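Probable oxidoreductase (Mycobacterium abscessus, PDB 4EYE) is probably an oxidoreductase of the quinone oxidoreductase branch of the medium-chain dehydrogenase/reductase superfamily, with its actual substrate not established. Local coordinates at residues N143-A152 / I172-M183. Numbering follows the deposited sequence.
Sequences NYHTMYFAYA and IGTAAIQIAKGM
Tyr151 drives its hydroxyl into the backbone of the facing helix: Tyr151 OH donates to Ala176 O at 2.6 Å, although that carbonyl already accepts the helical bond from Ala180 N. The two donors come from opposite faces of the carbonyl plane, and the bend at the oxygen is sharp, C=O...OH 113°. Ala176 O lies at the edge of the phenol ring, while Met147 CE covers one face, offset toward the rim; bends at chi2 and chi3 fold the Met147 chain so that CE also meets Ala176 CB at 3.8 Å. A second tyrosine, Tyr144, lies flat on Ala175, whose CB stands 3.4 Å from the ring centroid, almost on the normal. Tyr144 OH donates to Gln178 OE1 at 2.6 Å, the amide turned 71° from the ring; Gln178 NE2 is held by Arg310 O. The axes of segments 143-152 and 172-182 come within 8.6 Å and cross at -52°. Both helices pack on the six-stranded parallel sheet of a Rossmann-type fold, as in this dehydrogenase family: 171-182 follows strand 162-165, and Val232 of strand 228-233 backs Met147, Tyr151 and Ala176. Knobs-into-holes packing fills the middle, with Ile179 set among Tyr144, Met147, Tyr148 and Tyr151. With CG1 anti to the carbonyl carbon and CD1 extended beyond it, Ile179 brings CD1 against Tyr144 CD2 and Tyr144 O, and CG2 to the Tyr151 edge, 3.5 Å from Tyr151 CD2. Just past helix 171-182, Met183 extends back across: SD makes an oblique Met-aromatic contact with Tyr151, and CE sits over a face of Tyr148, 4.0 Å from the ring centroid.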
# COMPACT_ATOMS: atom_id res chain seq x y z
N ASN A 143 0.09 1.25 -1.59
CA ASN A 143 -0.03 1.98 -0.35
C ASN A 143 0.04 3.52 -0.43
O ASN A 143 -0.74 4.22 0.24
CB ASN A 143 0.94 1.47 0.74
CG ASN A 143 0.74 -0.03 1.07
OD1 ASN A 143 -0.31 -0.58 0.78
ND2 ASN A 143 1.77 -0.67 1.68
N TYR A 144 0.94 4.04 -1.26
CA TYR A 144 1.17 5.49 -1.32
C TYR A 144 0.15 6.19 -2.18
O TYR A 144 -0.28 7.32 -1.82
CB TYR A 144 2.65 5.81 -1.70
CG TYR A 144 3.62 5.48 -0.55
CD1 TYR A 144 3.88 4.15 -0.17
CD2 TYR A 144 4.22 6.49 0.19
CE1 TYR A 144 4.73 3.84 0.86
CE2 TYR A 144 5.06 6.19 1.26
CZ TYR A 144 5.34 4.87 1.58
OH TYR A 144 6.18 4.59 2.67
N HIS A 145 -0.27 5.58 -3.29
CA HIS A 145 -1.32 6.17 -4.10
C HIS A 145 -2.62 6.18 -3.36
O HIS A 145 -3.36 7.14 -3.45
CB HIS A 145 -1.52 5.43 -5.45
CG HIS A 145 -0.51 5.78 -6.46
ND1 HIS A 145 -0.72 6.72 -7.40
CD2 HIS A 145 0.80 5.33 -6.65
CE1 HIS A 145 0.38 6.85 -8.12
NE2 HIS A 145 1.30 6.01 -7.66
N THR A 146 -2.91 5.12 -2.60
CA THR A 146 -4.09 5.07 -1.76
C THR A 146 -4.12 6.23 -0.74
O THR A 146 -5.13 6.91 -0.60
CB THR A 146 -4.21 3.74 -1.01
OG1 THR A 146 -4.29 2.68 -1.95
CG2 THR A 146 -5.44 3.70 -0.12
N MET A 147 -3.01 6.42 -0.06
CA MET A 147 -2.91 7.43 0.98
C MET A 147 -2.80 8.85 0.43
O MET A 147 -3.38 9.75 1.02
CB MET A 147 -1.83 7.10 2.03
CG MET A 147 -2.20 5.93 2.99
SD MET A 147 -3.86 6.09 3.76
CE MET A 147 -3.77 7.75 4.43
N TYR A 148 -2.19 9.04 -0.75
CA TYR A 148 -2.22 10.36 -1.41
C TYR A 148 -3.67 10.75 -1.72
O TYR A 148 -4.12 11.84 -1.36
CB TYR A 148 -1.39 10.42 -2.69
CG TYR A 148 -1.15 11.85 -3.13
CD1 TYR A 148 0.00 12.52 -2.74
CD2 TYR A 148 -2.08 12.52 -3.89
CE1 TYR A 148 0.23 13.84 -3.09
CE2 TYR A 148 -1.88 13.85 -4.25
CZ TYR A 148 -0.69 14.48 -3.85
OH TYR A 148 -0.48 15.78 -4.20
N PHE A 149 -4.37 9.86 -2.40
CA PHE A 149 -5.79 9.99 -2.64
C PHE A 149 -6.61 10.24 -1.37
O PHE A 149 -7.41 11.16 -1.34
CB PHE A 149 -6.29 8.73 -3.33
CG PHE A 149 -7.78 8.58 -3.38
CD1 PHE A 149 -8.55 9.41 -4.21
CD2 PHE A 149 -8.41 7.57 -2.69
CE1 PHE A 149 -9.92 9.23 -4.31
CE2 PHE A 149 -9.79 7.40 -2.78
CZ PHE A 149 -10.54 8.22 -3.59
N ALA A 150 -6.40 9.43 -0.33
CA ALA A 150 -7.12 9.60 0.94
C ALA A 150 -6.94 10.99 1.50
O ALA A 150 -7.90 11.62 1.98
CB ALA A 150 -6.65 8.58 2.01
N TYR A 151 -5.70 11.44 1.52
CA TYR A 151 -5.39 12.77 2.06
C TYR A 151 -5.79 13.93 1.17
O TYR A 151 -6.47 14.90 1.60
CB TYR A 151 -3.90 12.85 2.34
CG TYR A 151 -3.42 12.11 3.57
CD1 TYR A 151 -4.21 11.99 4.69
CD2 TYR A 151 -2.14 11.56 3.60
CE1 TYR A 151 -3.73 11.35 5.84
CE2 TYR A 151 -1.68 10.90 4.71
CZ TYR A 151 -2.44 10.80 5.83
OH TYR A 151 -1.89 10.17 6.95
N ALA A 152 -5.43 13.85 -0.10
CA ALA A 152 -5.61 14.99 -1.00
C ALA A 152 -7.04 15.12 -1.45
O ALA A 152 -7.56 16.22 -1.50
CB ALA A 152 -4.69 14.86 -2.18
N ILE A 172 0.04 0.41 4.93
CA ILE A 172 -0.77 1.57 4.79
C ILE A 172 -0.42 2.63 5.82
O ILE A 172 -0.24 3.78 5.49
CB ILE A 172 -2.26 1.20 4.88
CG1 ILE A 172 -2.64 0.42 3.64
CG2 ILE A 172 -3.07 2.51 4.97
CD1 ILE A 172 -2.86 1.35 2.44
N GLY A 173 -0.26 2.20 7.07
CA GLY A 173 0.14 3.10 8.13
C GLY A 173 1.42 3.86 7.85
O GLY A 173 1.49 5.05 8.10
N THR A 174 2.45 3.16 7.35
CA THR A 174 3.72 3.77 7.03
C THR A 174 3.62 4.85 5.94
O THR A 174 4.14 5.97 6.12
CB THR A 174 4.73 2.68 6.57
OG1 THR A 174 4.88 1.75 7.65
CG2 THR A 174 6.07 3.28 6.21
N ALA A 175 2.90 4.52 4.86
CA ALA A 175 2.59 5.50 3.85
C ALA A 175 1.79 6.67 4.44
O ALA A 175 2.00 7.84 4.10
CB ALA A 175 1.83 4.85 2.67
N ALA A 176 0.89 6.35 5.35
CA ALA A 176 0.01 7.39 5.97
C ALA A 176 0.85 8.37 6.80
O ALA A 176 0.63 9.59 6.72
CB ALA A 176 -1.05 6.70 6.83
N ILE A 177 1.88 7.85 7.47
CA ILE A 177 2.81 8.69 8.21
C ILE A 177 3.65 9.58 7.26
O ILE A 177 3.73 10.80 7.46
CB ILE A 177 3.81 7.88 9.07
CG1 ILE A 177 3.06 7.10 10.16
CG2 ILE A 177 4.82 8.80 9.80
CD1 ILE A 177 3.93 6.10 10.89
N GLN A 178 4.31 8.96 6.28
CA GLN A 178 5.30 9.69 5.51
C GLN A 178 4.61 10.73 4.64
O GLN A 178 5.09 11.86 4.51
CB GLN A 178 6.12 8.75 4.62
CG GLN A 178 7.04 7.81 5.37
CD GLN A 178 8.04 7.19 4.42
OE1 GLN A 178 7.65 6.55 3.42
NE2 GLN A 178 9.30 7.42 4.67
N ILE A 179 3.47 10.38 4.07
CA ILE A 179 2.74 11.34 3.27
C ILE A 179 2.18 12.52 4.11
O ILE A 179 2.21 13.66 3.65
CB ILE A 179 1.64 10.71 2.43
CG1 ILE A 179 2.27 9.72 1.42
CG2 ILE A 179 0.81 11.81 1.72
CD1 ILE A 179 1.32 8.85 0.64
N ALA A 180 1.63 12.23 5.27
CA ALA A 180 1.12 13.29 6.16
C ALA A 180 2.26 14.26 6.55
O ALA A 180 2.09 15.48 6.49
CB ALA A 180 0.49 12.67 7.41
N LYS A 181 3.42 13.70 6.89
CA LYS A 181 4.58 14.54 7.26
C LYS A 181 5.00 15.34 6.05
O LYS A 181 5.25 16.54 6.14
CB LYS A 181 5.75 13.69 7.78
CG LYS A 181 5.54 13.05 9.13
CD LYS A 181 5.17 14.03 10.23
CE LYS A 181 6.27 15.03 10.58
NZ LYS A 181 5.65 16.15 11.38
N GLY A 182 4.99 14.68 4.89
CA GLY A 182 5.30 15.34 3.64
C GLY A 182 4.37 16.50 3.33
O GLY A 182 4.79 17.46 2.72
N MET A 183 3.10 16.39 3.74
CA MET A 183 2.13 17.44 3.51
C MET A 183 2.07 18.50 4.63
O MET A 183 1.15 19.31 4.67
CB MET A 183 0.74 16.84 3.29
CG MET A 183 0.62 16.08 1.99
SD MET A 183 -0.98 15.29 1.84
CE MET A 183 -0.94 14.87 0.11